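Local coordinates for protein Ika8 (Synthetic construct, PDB 6G6O) that has no assigned natural function but folds as a computationally designed, symmetrical eight-bladed beta-propeller built from WD40-type repeats, at residues V9-H14 with V317-I322; E172-A177 with T196-D201; I178-F183 with T219-K224; E252-A257 with D274-V279. All blocks are in the same frame, centred on the assembly; numbering follows the deposited sequence.

Contact 1. Residues V9-H14 with V317-I322; sequences VSLEGH and VKVWYI
L11 drives one methyl, CD1, into the notch between V317 and V319, whose side chains stand on the same side of strand 317-321. CD1 comes down obliquely, 3.6 Å from V319 CG2 and 3.9 Å from V317 CG1, so one branch of each valine forms a wall of the hollow. The torsion of L11, with CG anti to the carbonyl carbon (chi1 -45°), swings the isobutyl group over it, and leucine suits the place because its fork reaches farther than a valine. V9 acts differently: it lies alongside V319, pointing the same way, with CG2 3.9 Å from V319 CB. Beyond L11 the chain draws in on V317 at G13, whose CA passes 4.1 Å from V317 CG2. A beta carbon there would crowd V317 N and strain against the preceding carbonyl, so glycine fits. The same CG2 also meets the edge of the H14 ring; the ND1 of that ring is bonded to T36.

Behind this apolar seam waters link the two backbones at three points. One donates to V317 O (2.8 Å) and accepts from L11 N (3.0 Å); another accepts from V319 N and donates to V9 O, and a third accepts from V317 N. Strand 7-10 thus joins the blade of 317-321 from the other end of the chain, the velcro closure familiar in WD40 propellers, with direct pairing nearer the N-terminus, as between V319 and L8. The chemistry implies a ring shut by hydrophobic interlock, with part of its backbone polarity bridged by water.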
loop_
_atom_site.group_PDB
_atom_site.type_symbol
_atom_site.label_atom_id
_atom_site.label_comp_id
_atom_site.label_asym_id
_atom_site.label_seq_id
_atom_site.Cartn_x
_atom_site.Cartn_y
_atom_site.Cartn_z
ATOM N N VAL A 9 5.110 17.967 -13.731
ATOM C CA VAL A 9 3.846 18.541 -14.169
ATOM C C VAL A 9 3.089 19.060 -12.956
ATOM O O VAL A 9 3.388 18.718 -11.810
ATOM C CB VAL A 9 2.972 17.527 -14.938
ATOM C CG1 VAL A 9 3.419 17.428 -16.385
ATOM C CG2 VAL A 9 3.025 16.168 -14.262
ATOM N N SER A 10 2.093 19.899 -13.226
ATOM C CA SER A 10 1.227 20.464 -12.200
ATOM C C SER A 10 -0.171 19.883 -12.364
ATOM O O SER A 10 -0.812 20.083 -13.403
ATOM C CB SER A 10 1.194 21.990 -12.294
ATOM O OG SER A 10 0.165 22.530 -11.485
ATOM N N LEU A 11 -0.636 19.162 -11.347
ATOM C CA LEU A 11 -1.965 18.566 -11.338
ATOM C C LEU A 11 -2.834 19.276 -10.310
ATOM O O LEU A 11 -2.379 19.581 -9.203
ATOM C CB LEU A 11 -1.897 17.071 -11.016
ATOM C CG LEU A 11 -0.819 16.256 -11.730
ATOM C CD1 LEU A 11 -0.653 14.908 -11.053
ATOM C CD2 LEU A 11 -1.157 16.078 -13.199
ATOM N N GLU A 12 -4.092 19.531 -10.679
ATOM C CA GLU A 12 -4.970 20.304 -9.806
ATOM C C GLU A 12 -5.327 19.529 -8.541
ATOM O O GLU A 12 -5.383 20.107 -7.449
ATOM C CB GLU A 12 -6.233 20.717 -10.560
ATOM C CG GLU A 12 -6.834 22.026 -10.068
ATOM C CD GLU A 12 -8.238 22.266 -10.589
ATOM O OE1 GLU A 12 -8.521 21.888 -11.746
ATOM O OE2 GLU A 12 -9.059 22.835 -9.838
ATOM N N GLY A 13 -5.572 18.231 -8.664
ATOM C CA GLY A 13 -5.891 17.418 -7.508
ATOM C C GLY A 13 -7.374 17.406 -7.189
ATOM O O GLY A 13 -8.236 17.659 -8.035
ATOM N N HIS A 14 -7.667 17.117 -5.925
ATOM C CA HIS A 14 -9.029 16.922 -5.453
ATOM C C HIS A 14 -9.404 17.994 -4.438
ATOM O O HIS A 14 -8.556 18.725 -3.919
ATOM C CB HIS A 14 -9.200 15.530 -4.829
ATOM C CG HIS A 14 -8.858 14.407 -5.756
ATOM N ND1 HIS A 14 -9.796 13.505 -6.208
ATOM C CD2 HIS A 14 -7.682 14.037 -6.315
ATOM C CE1 HIS A 14 -9.213 12.628 -7.004
ATOM N NE2 HIS A 14 -7.930 12.928 -7.086
ATOM N N VAL A 317 -2.048 16.693 -5.419
ATOM C CA VAL A 317 -1.277 15.618 -6.030
ATOM C C VAL A 317 -0.122 16.255 -6.784
ATOM O O VAL A 317 -0.331 17.178 -7.581
ATOM C CB VAL A 317 -2.140 14.757 -6.972
ATOM C CG1 VAL A 317 -1.357 13.549 -7.452
ATOM C CG2 VAL A 317 -3.419 14.327 -6.275
ATOM N N LYS A 318 1.091 15.776 -6.526
ATOM C CA LYS A 318 2.287 16.344 -7.131
ATOM C C LYS A 318 3.150 15.238 -7.719
ATOM O O LYS A 318 3.178 14.110 -7.217
ATOM C CB LYS A 318 3.090 17.164 -6.112
ATOM C CG LYS A 318 2.368 18.422 -5.646
ATOM C CD LYS A 318 3.217 19.241 -4.694
ATOM C CE LYS A 318 2.510 20.525 -4.296
ATOM N NZ LYS A 318 3.305 21.313 -3.316
ATOM N N VAL A 319 3.849 15.578 -8.798
ATOM C CA VAL A 319 4.705 14.650 -9.528
ATOM C C VAL A 319 6.118 15.215 -9.522
ATOM O O VAL A 319 6.360 16.293 -10.076
ATOM C CB VAL A 319 4.208 14.428 -10.965
ATOM C CG1 VAL A 319 5.180 13.550 -11.733
ATOM C CG2 VAL A 319 2.818 13.817 -10.956
ATOM N N TRP A 320 7.041 14.489 -8.899
ATOM C CA TRP A 320 8.426 14.908 -8.753
ATOM C C TRP A 320 9.325 14.090 -9.669
ATOM O O TRP A 320 8.973 12.990 -10.103
ATOM C CB TRP A 320 8.896 14.752 -7.302
ATOM C CG TRP A 320 7.854 15.105 -6.287
ATOM C CD1 TRP A 320 6.966 14.255 -5.694
ATOM C CD2 TRP A 320 7.607 16.398 -5.724
ATOM N NE1 TRP A 320 6.171 14.941 -4.810
ATOM C CE2 TRP A 320 6.546 16.258 -4.807
ATOM C CE3 TRP A 320 8.177 17.661 -5.910
ATOM C CZ2 TRP A 320 6.044 17.333 -4.080
ATOM C CZ3 TRP A 320 7.674 18.727 -5.188
ATOM C CH2 TRP A 320 6.620 18.556 -4.285
ATOM N N TYR A 321 10.501 14.643 -9.960
ATOM C CA TYR A 321 11.526 13.954 -10.730
ATOM C C TYR A 321 12.778 13.786 -9.881
ATOM O O TYR A 321 13.206 14.721 -9.197
ATOM C CB TYR A 321 11.883 14.711 -12.013
ATOM C CG TYR A 321 13.126 14.171 -12.686
ATOM C CD1 TYR A 321 13.105 12.952 -13.350
ATOM C CD2 TYR A 321 14.326 14.870 -12.638
ATOM C CE1 TYR A 321 14.238 12.448 -13.958
ATOM C CE2 TYR A 321 15.467 14.373 -13.243
ATOM C CZ TYR A 321 15.416 13.162 -13.901
ATOM O OH TYR A 321 16.546 12.664 -14.505
ATOM N N ILE A 322 13.365 12.596 -9.936
ATOM C CA ILE A 322 14.618 12.337 -9.242
ATOM C C ILE A 322 15.785 12.858 -10.073
ATOM O O ILE A 322 16.241 13.985 -9.880
ATOM C CB ILE A 322 14.792 10.842 -8.936
ATOM C CG1 ILE A 322 13.660 10.349 -8.033
ATOM C CG2 ILE A 322 16.147 10.582 -8.295
ATOM C CD1 ILE A 322 13.632 11.008 -6.677
HETATM O O HOH W 1 3.039 18.589 -9.386
HETATM O O HOH W 2 1.001 19.312 -8.844
HETATM O O HOH W 3 -2.401 19.525 -6.581
#

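Contact 2. Residues E172-A177 with T196-D201; sequences EGHQSA and TIKVWD
H174 lies flat beneath the aliphatic chain of K198, the two sliding past each other in opposite directions. K198 CD sits over the middle of the imidazole, 3.9 Å from its centroid, in a CH-pi contact. The lysine runs extended beyond CG, and this length suits it to cross the ring and still reach the loop, where NZ donates a hydrogen bond to G173 O (2.9 Å), in the carbonyl plane. E172 OE2 is nearby at 4.4 Å from NZ, too far for a salt bridge.

At its edge the ring gives the ND1 proton to T196 OG1 (3.1 Å, 164°), with the hydroxyl almost exactly in the ring plane, and T196 OG1 is also bonded to D194. NE2 meets S190 OG, which W200 NE1 meets as well. W200 turns its benzene end to the loop: CH2 lies 3.3 Å from G173 N and 3.7 Å from E172 CB. G173, at positive phi, lets the chain turn close by.

W200, S190, H174 and D194 occupy the places of the WD40 tetrad, here with T196 between histidine and aspartate. Since ND1 is the donor to T196, a neutral ring would probably accept at NE2, giving the relay a definite direction and fixing the ring's rotation.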
loop_
_atom_site.group_PDB
_atom_site.type_symbol
_atom_site.label_atom_id
_atom_site.label_comp_id
_atom_site.label_asym_id
_atom_site.label_seq_id
_atom_site.Cartn_x
_atom_site.Cartn_y
_atom_site.Cartn_z
ATOM N N GLU A 172 1.708 -17.733 14.071
ATOM C CA GLU A 172 1.427 -17.184 15.393
ATOM C C GLU A 172 1.079 -15.702 15.324
ATOM O O GLU A 172 0.345 -15.197 16.181
ATOM C CB GLU A 172 2.623 -17.413 16.319
ATOM C CG GLU A 172 2.423 -16.919 17.746
ATOM C CD GLU A 172 3.628 -17.183 18.631
ATOM O OE1 GLU A 172 3.431 -17.521 19.818
ATOM O OE2 GLU A 172 4.770 -17.053 18.142
ATOM N N GLY A 173 1.584 -14.994 14.316
ATOM C CA GLY A 173 1.255 -13.592 14.178
ATOM C C GLY A 173 1.954 -12.731 15.218
ATOM O O GLY A 173 2.923 -13.132 15.865
ATOM N N HIS A 174 1.429 -11.521 15.376
ATOM C CA HIS A 174 2.004 -10.521 16.259
ATOM C C HIS A 174 1.021 -10.180 17.371
ATOM O O HIS A 174 -0.152 -10.560 17.339
ATOM C CB HIS A 174 2.375 -9.250 15.484
ATOM C CG HIS A 174 3.318 -9.485 14.344
ATOM N ND1 HIS A 174 4.575 -8.926 14.293
ATOM C CD2 HIS A 174 3.185 -10.217 13.213
ATOM C CE1 HIS A 174 5.177 -9.303 13.179
ATOM N NE2 HIS A 174 4.355 -10.087 12.506
ATOM N N GLN A 175 1.520 -9.453 18.368
ATOM C CA GLN A 175 0.687 -8.878 19.412
ATOM C C GLN A 175 0.272 -7.445 19.100
ATOM O O GLN A 175 -0.225 -6.747 19.989
ATOM C CB GLN A 175 1.414 -8.919 20.759
ATOM C CG GLN A 175 2.031 -10.263 21.104
ATOM C CD GLN A 175 2.816 -10.221 22.403
ATOM O OE1 GLN A 175 2.331 -9.719 23.418
ATOM N NE2 GLN A 175 4.036 -10.745 22.375
ATOM N N SER A 176 0.470 -6.993 17.863
ATOM C CA SER A 176 0.136 -5.635 17.466
ATOM C C SER A 176 -0.368 -5.644 16.032
ATOM O O SER A 176 -0.100 -6.570 15.264
ATOM C CB SER A 176 1.341 -4.695 17.597
ATOM O OG SER A 176 0.972 -3.352 17.339
ATOM N N ALA A 177 -1.095 -4.585 15.679
ATOM C CA ALA A 177 -1.710 -4.489 14.362
ATOM C C ALA A 177 -0.669 -4.620 13.258
ATOM O O ALA A 177 0.411 -4.030 13.325
ATOM C CB ALA A 177 -2.455 -3.161 14.225
ATOM N N THR A 196 7.999 -4.808 15.716
ATOM C CA THR A 196 8.456 -6.180 15.554
ATOM C C THR A 196 8.358 -6.614 14.097
ATOM O O THR A 196 7.436 -6.226 13.375
ATOM C CB THR A 196 7.638 -7.128 16.434
ATOM O OG1 THR A 196 6.253 -7.041 16.079
ATOM C CG2 THR A 196 7.805 -6.771 17.903
ATOM N N ILE A 197 9.323 -7.422 13.666
ATOM C CA ILE A 197 9.345 -7.990 12.326
ATOM C C ILE A 197 9.567 -9.488 12.461
ATOM O O ILE A 197 10.538 -9.922 13.092
ATOM C CB ILE A 197 10.438 -7.350 11.448
ATOM C CG1 ILE A 197 10.002 -5.955 10.986
ATOM C CG2 ILE A 197 10.764 -8.243 10.255
ATOM C CD1 ILE A 197 9.205 -5.947 9.700
ATOM N N LYS A 198 8.671 -10.277 11.875
ATOM C CA LYS A 198 8.685 -11.724 12.027
ATOM C C LYS A 198 8.770 -12.387 10.662
ATOM O O LYS A 198 7.994 -12.064 9.757
ATOM C CB LYS A 198 7.443 -12.199 12.784
ATOM C CG LYS A 198 7.408 -11.724 14.229
ATOM C CD LYS A 198 6.357 -12.459 15.039
ATOM C CE LYS A 198 6.369 -12.008 16.487
ATOM N NZ LYS A 198 5.449 -12.825 17.322
ATOM N N VAL A 199 9.715 -13.314 10.522
ATOM C CA VAL A 199 9.954 -14.040 9.280
ATOM C C VAL A 199 9.475 -15.471 9.476
ATOM O O VAL A 199 9.964 -16.182 10.363
ATOM C CB VAL A 199 11.436 -14.000 8.882
ATOM C CG1 VAL A 199 11.711 -14.980 7.754
ATOM C CG2 VAL A 199 11.829 -12.590 8.480
ATOM N N TRP A 200 8.522 -15.893 8.651
ATOM C CA TRP A 200 7.867 -17.181 8.802
ATOM C C TRP A 200 8.259 -18.126 7.679
ATOM O O TRP A 200 8.796 -17.719 6.646
ATOM C CB TRP A 200 6.345 -17.026 8.818
ATOM C CG TRP A 200 5.862 -15.972 9.743
ATOM C CD1 TRP A 200 5.633 -14.663 9.446
ATOM C CD2 TRP A 200 5.542 -16.133 11.128
ATOM N NE1 TRP A 200 5.190 -13.996 10.561
ATOM C CE2 TRP A 200 5.125 -14.878 11.607
ATOM C CE3 TRP A 200 5.567 -17.219 12.008
ATOM C CZ2 TRP A 200 4.736 -14.677 12.927
ATOM C CZ3 TRP A 200 5.181 -17.016 13.320
ATOM C CH2 TRP A 200 4.772 -15.755 13.767
ATOM N N ASP A 201 7.967 -19.404 7.895
ATOM C CA ASP A 201 8.147 -20.433 6.884
ATOM C C ASP A 201 6.785 -20.750 6.277
ATOM O O ASP A 201 5.860 -21.141 6.997
ATOM C CB ASP A 201 8.793 -21.682 7.478
ATOM C CG ASP A 201 9.300 -22.636 6.417
ATOM O OD1 ASP A 201 8.467 -23.268 5.734
ATOM O OD2 ASP A 201 10.533 -22.749 6.249
HETATM O O HOH W 4 5.782 -10.582 19.690
#

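Contact 3. Residues I178-F183 with T219-K224; sequences ITALAF and TALQFK
A180 and L221 set the spacing between two strands that run side by side, only 3° from parallel, with axes 6.1 Å apart. Three kinds of contact hold them, and backbone pairing is not among them.

The first is apolar packing of small groups. A180 CB presses on L221 CB at 3.6 Å, and A182 CB lies 4.0 Å from F223 CB. Alanine suits these positions because a methyl leaves room for the larger residues of the facing strand.

The second sets an alcohol against an aliphatic branch. L221 crosses T179 at about a right angle, bringing CD1 to 3.2 Å from T179 OG1, a tight approach. The hydroxyl bonds to G191 O, so its polar need is met within its own blade.

The third is aromatic. F223, with CG anti to the carbonyl carbon (chi1 -58°), points the CE2 edge of its ring at strand 178-183: CE2 is 3.5 Å from A180 C, which lies near the ring plane, and 3.7 Å from A180 CB. Shortening F223 to an alanine would probably open a gap beside A180 and leave I197, which packs on the far rim of the ring, without its neighbour.

Within its blade each strand pairs with its neighbour: T179 and A180 both face G191 in a classic beta bulge, and T219 and A220 do the same with G231. Strands 178-184 and 218-224 are the first, innermost strands of successive blades, lining the central channel; L181 turns the other way, onto strand 138-144 of the preceding blade, while F223 also reaches V189 on strand 187-192.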
loop_
_atom_site.group_PDB
_atom_site.type_symbol
_atom_site.label_atom_id
_atom_site.label_comp_id
_atom_site.label_asym_id
_atom_site.label_seq_id
_atom_site.Cartn_x
_atom_site.Cartn_y
_atom_site.Cartn_z
ATOM N N ILE A 178 -1.002 -5.412 12.240
ATOM C CA ILE A 178 -0.111 -5.597 11.104
ATOM C C ILE A 178 -0.129 -4.341 10.245
ATOM O O ILE A 178 -1.197 -3.827 9.892
ATOM C CB ILE A 178 -0.527 -6.828 10.287
ATOM C CG1 ILE A 178 -0.648 -8.056 11.191
ATOM C CG2 ILE A 178 0.461 -7.079 9.161
ATOM C CD1 ILE A 178 0.614 -8.382 11.945
ATOM N N THR A 179 1.057 -3.839 9.904
ATOM C CA THR A 179 1.177 -2.677 9.033
ATOM C C THR A 179 1.560 -3.045 7.606
ATOM O O THR A 179 1.078 -2.413 6.661
ATOM C CB THR A 179 2.199 -1.685 9.600
ATOM O OG1 THR A 179 3.506 -2.270 9.575
ATOM C CG2 THR A 179 1.843 -1.314 11.030
ATOM N N ALA A 180 2.405 -4.058 7.424
ATOM C CA ALA A 180 2.767 -4.525 6.092
ATOM C C ALA A 180 3.335 -5.933 6.196
ATOM O O ALA A 180 3.715 -6.392 7.277
ATOM C CB ALA A 180 3.773 -3.589 5.415
ATOM N N LEU A 181 3.391 -6.610 5.050
ATOM C CA LEU A 181 3.932 -7.963 4.973
ATOM C C LEU A 181 4.302 -8.269 3.525
ATOM O O LEU A 181 3.964 -7.521 2.607
ATOM C CB LEU A 181 2.936 -8.992 5.524
ATOM C CG LEU A 181 1.496 -8.938 5.010
ATOM C CD1 LEU A 181 1.294 -9.905 3.857
ATOM C CD2 LEU A 181 0.518 -9.237 6.131
ATOM N N ALA A 182 5.009 -9.385 3.336
ATOM C CA ALA A 182 5.410 -9.851 2.014
ATOM C C ALA A 182 5.761 -11.329 2.108
ATOM O O ALA A 182 5.977 -11.862 3.199
ATOM C CB ALA A 182 6.591 -9.042 1.470
ATOM N N PHE A 183 5.836 -11.986 0.950
ATOM C CA PHE A 183 6.045 -13.427 0.932
ATOM C C PHE A 183 6.584 -13.880 -0.420
ATOM O O PHE A 183 6.242 -13.311 -1.465
ATOM C CB PHE A 183 4.747 -14.182 1.240
ATOM C CG PHE A 183 3.750 -14.161 0.111
ATOM C CD1 PHE A 183 2.970 -13.040 -0.128
ATOM C CD2 PHE A 183 3.591 -15.266 -0.712
ATOM C CE1 PHE A 183 2.054 -13.026 -1.157
ATOM C CE2 PHE A 183 2.679 -15.252 -1.746
ATOM C CZ PHE A 183 1.911 -14.130 -1.967
ATOM N N THR A 219 4.738 3.473 11.721
ATOM C CA THR A 219 3.568 3.907 10.971
ATOM C C THR A 219 3.538 3.396 9.541
ATOM O O THR A 219 2.452 3.178 9.002
ATOM C CB THR A 219 3.489 5.439 10.942
ATOM O OG1 THR A 219 4.665 5.966 10.314
ATOM C CG2 THR A 219 3.392 5.991 12.351
ATOM N N ALA A 220 4.698 3.202 8.922
ATOM C CA ALA A 220 4.778 2.740 7.546
ATOM C C ALA A 220 5.912 1.734 7.419
ATOM O O ALA A 220 6.943 1.849 8.086
ATOM C CB ALA A 220 4.990 3.907 6.574
ATOM N N LEU A 221 5.705 0.742 6.559
ATOM C CA LEU A 221 6.698 -0.286 6.296
ATOM C C LEU A 221 6.810 -0.514 4.797
ATOM O O LEU A 221 5.891 -0.217 4.030
ATOM C CB LEU A 221 6.348 -1.611 6.988
ATOM C CG LEU A 221 6.697 -1.774 8.464
ATOM C CD1 LEU A 221 6.486 -3.214 8.875
ATOM C CD2 LEU A 221 8.125 -1.353 8.727
ATOM N N GLN A 222 7.955 -1.056 4.390
ATOM C CA GLN A 222 8.187 -1.397 2.994
ATOM C C GLN A 222 9.182 -2.545 2.931
ATOM O O GLN A 222 10.209 -2.516 3.615
ATOM C CB GLN A 222 8.706 -0.190 2.207
ATOM C CG GLN A 222 8.460 -0.277 0.713
ATOM C CD GLN A 222 7.089 0.226 0.318
ATOM O OE1 GLN A 222 6.370 0.808 1.130
ATOM N NE2 GLN A 222 6.719 0.004 -0.937
ATOM N N PHE A 223 8.870 -3.552 2.117
ATOM C CA PHE A 223 9.721 -4.723 1.942
ATOM C C PHE A 223 10.146 -4.812 0.485
ATOM O O PHE A 223 9.295 -4.873 -0.410
ATOM C CB PHE A 223 8.996 -6.005 2.360
ATOM C CG PHE A 223 8.519 -5.999 3.782
ATOM C CD1 PHE A 223 9.392 -6.273 4.820
ATOM C CD2 PHE A 223 7.194 -5.733 4.080
ATOM C CE1 PHE A 223 8.954 -6.273 6.129
ATOM C CE2 PHE A 223 6.753 -5.731 5.386
ATOM C CZ PHE A 223 7.634 -6.001 6.412
ATOM N N LYS A 224 11.455 -4.813 0.252
ATOM C CA LYS A 224 12.020 -5.063 -1.072
ATOM C C LYS A 224 13.207 -5.993 -0.875
ATOM O O LYS A 224 14.221 -5.588 -0.298
ATOM C CB LYS A 224 12.441 -3.766 -1.762
ATOM C CG LYS A 224 12.525 -3.866 -3.278
ATOM C CD LYS A 224 13.004 -2.559 -3.890
ATOM C CE LYS A 224 14.507 -2.571 -4.122
ATOM N NZ LYS A 224 14.879 -3.356 -5.332
#

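Contact 4. Residues E252-A257 with D274-V279; sequences EGHQSA and DGTIKV
K278 and H254 form the close-packed half of this contact. The lysine's methylenes pass over one face of the imidazole, with CG 3.8 Å from the ring centroid, displaced toward the rim. Beyond, the extended chain delivers NZ to G253 O; the modelled bond is only 2.4 Å long, so its exact length is doubtful. G253 takes a positive phi, which glycine adopts readily. In the plane of the ring, H254 ND1 donates to T276 OG1 at 2.7 Å and 158°, while NE2 is bonded to S270 on strand 267-272. The imidazole is thus pinned at both nitrogens and roofed by alkyl carbon, a place for which histidine, flat and polar at two edges, is well matched. A phenylalanine in its place would keep a face for K278 but would probably leave the hydroxyls of T276 and S270 without their ring partners.

The outer half is looser. Q255 holds its amide at the solvent border, NE2 4.0 Å from K278 NZ. D274 is exposed yet well anchored: its OD1 receives T276 OG1 on the syn side (2.8 Å) and T276 N from above the carboxylate plane (3.1 Å), the latter closing an Asx turn. Its CG rests 3.5 Å from S256 CB, a snug spot on this otherwise open flank.

S270, H254, T276 and D274 make a chain of bonds ending on an exposed aspartate and resembling the WD40 tetrad, though W280 NE1 makes a weak bond to E252. The aspartate's negative charge would probably polarise the T276 hydroxyl and strengthen its hold on the histidine proton.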
loop_
_atom_site.group_PDB
_atom_site.type_symbol
_atom_site.label_atom_id
_atom_site.label_comp_id
_atom_site.label_asym_id
_atom_site.label_seq_id
_atom_site.Cartn_x
_atom_site.Cartn_y
_atom_site.Cartn_z
ATOM N N GLU A 252 18.798 10.482 8.590
ATOM C CA GLU A 252 18.351 11.413 9.620
ATOM C C GLU A 252 16.834 11.460 9.732
ATOM O O GLU A 252 16.307 11.765 10.808
ATOM C CB GLU A 252 18.902 12.814 9.344
ATOM C CG GLU A 252 18.782 13.272 7.898
ATOM C CD GLU A 252 19.977 12.869 7.051
ATOM O OE1 GLU A 252 20.108 11.665 6.738
ATOM O OE2 GLU A 252 20.787 13.754 6.701
ATOM N N GLY A 253 16.120 11.164 8.650
ATOM C CA GLY A 253 14.674 11.181 8.690
ATOM C C GLY A 253 14.112 12.582 8.877
ATOM O O GLY A 253 14.806 13.595 8.779
ATOM N N HIS A 254 12.816 12.616 9.165
ATOM C CA HIS A 254 12.080 13.861 9.322
ATOM C C HIS A 254 11.970 14.234 10.795
ATOM O O HIS A 254 12.222 13.428 11.693
ATOM C CB HIS A 254 10.680 13.746 8.708
ATOM C CG HIS A 254 10.674 13.316 7.274
ATOM N ND1 HIS A 254 10.020 14.024 6.290
ATOM C CD2 HIS A 254 11.226 12.243 6.661
ATOM C CE1 HIS A 254 10.176 13.410 5.131
ATOM N NE2 HIS A 254 10.905 12.327 5.328
ATOM N N GLN A 255 11.588 15.489 11.035
ATOM C CA GLN A 255 11.249 15.964 12.368
ATOM C C GLN A 255 9.748 15.906 12.623
ATOM O O GLN A 255 9.245 16.601 13.513
ATOM C CB GLN A 255 11.774 17.385 12.575
ATOM C CG GLN A 255 13.287 17.471 12.699
ATOM C CD GLN A 255 13.971 17.625 11.356
ATOM O OE1 GLN A 255 13.601 18.483 10.554
ATOM N NE2 GLN A 255 14.974 16.792 11.101
ATOM N N SER A 256 9.029 15.092 11.854
ATOM C CA SER A 256 7.594 14.913 11.999
ATOM C C SER A 256 7.265 13.448 11.751
ATOM O O SER A 256 8.081 12.688 11.225
ATOM C CB SER A 256 6.815 15.820 11.037
ATOM O OG SER A 256 5.448 15.458 10.981
ATOM N N ALA A 257 6.050 13.057 12.130
ATOM C CA ALA A 257 5.645 11.660 12.028
ATOM C C ALA A 257 5.684 11.183 10.582
ATOM O O ALA A 257 5.108 11.812 9.692
ATOM C CB ALA A 257 4.242 11.477 12.606
ATOM N N ASP A 274 3.952 16.577 8.272
ATOM C CA ASP A 274 4.033 18.009 8.031
ATOM C C ASP A 274 4.163 18.350 6.553
ATOM O O ASP A 274 4.258 19.531 6.209
ATOM C CB ASP A 274 5.201 18.620 8.819
ATOM C CG ASP A 274 6.550 18.052 8.417
ATOM O OD1 ASP A 274 6.599 17.132 7.575
ATOM O OD2 ASP A 274 7.571 18.531 8.953
ATOM N N GLY A 275 4.166 17.348 5.677
ATOM C CA GLY A 275 4.232 17.563 4.250
ATOM C C GLY A 275 5.614 17.455 3.648
ATOM O O GLY A 275 5.731 17.411 2.417
ATOM N N THR A 276 6.658 17.417 4.469
ATOM C CA THR A 276 8.011 17.303 3.949
ATOM C C THR A 276 8.211 15.954 3.269
ATOM O O THR A 276 7.661 14.932 3.686
ATOM C CB THR A 276 9.034 17.478 5.069
ATOM O OG1 THR A 276 8.841 16.459 6.058
ATOM C CG2 THR A 276 8.879 18.842 5.721
ATOM N N ILE A 277 9.002 15.962 2.199
ATOM C CA ILE A 277 9.310 14.761 1.435
ATOM C C ILE A 277 10.816 14.716 1.221
ATOM O O ILE A 277 11.380 15.603 0.571
ATOM C CB ILE A 277 8.568 14.722 0.090
ATOM C CG1 ILE A 277 7.078 14.470 0.317
ATOM C CG2 ILE A 277 9.157 13.650 -0.811
ATOM C CD1 ILE A 277 6.292 14.302 -0.953
ATOM N N LYS A 278 11.461 13.691 1.769
ATOM C CA LYS A 278 12.896 13.503 1.639
ATOM C C LYS A 278 13.184 12.279 0.781
ATOM O O LYS A 278 12.390 11.336 0.727
ATOM C CB LYS A 278 13.557 13.350 3.011
ATOM C CG LYS A 278 13.349 14.539 3.930
ATOM C CD LYS A 278 14.149 14.394 5.213
ATOM C CE LYS A 278 13.896 15.562 6.151
ATOM N NZ LYS A 278 14.742 15.492 7.373
ATOM N N VAL A 279 14.329 12.308 0.103
ATOM C CA VAL A 279 14.726 11.254 -0.824
ATOM C C VAL A 279 16.185 10.917 -0.555
ATOM O O VAL A 279 17.052 11.791 -0.648
ATOM C CB VAL A 279 14.538 11.674 -2.293
ATOM C CG1 VAL A 279 15.115 10.624 -3.222
ATOM C CG2 VAL A 279 13.066 11.913 -2.597
#

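Contact 1 is the most buried: it joins the two ends of the chain in one blade, through branched aliphatic side chains and bridging water. Contacts 2 and 4 are equivalents in two blades, partly buried where a loop from the preceding blade meets the third strand of the next; both combine a lysine-roofed histidine with directed polar bonds, but contact 4 also takes in the aspartate turn. Contact 3, nearest the centre of the propeller, is more open and joins different blades by small apolar groups and one phenylalanine. It meets contact 2 where I197 packs on F223 and L221, while contacts 1 and 4 touch through I322 on V279 and W320 on I277.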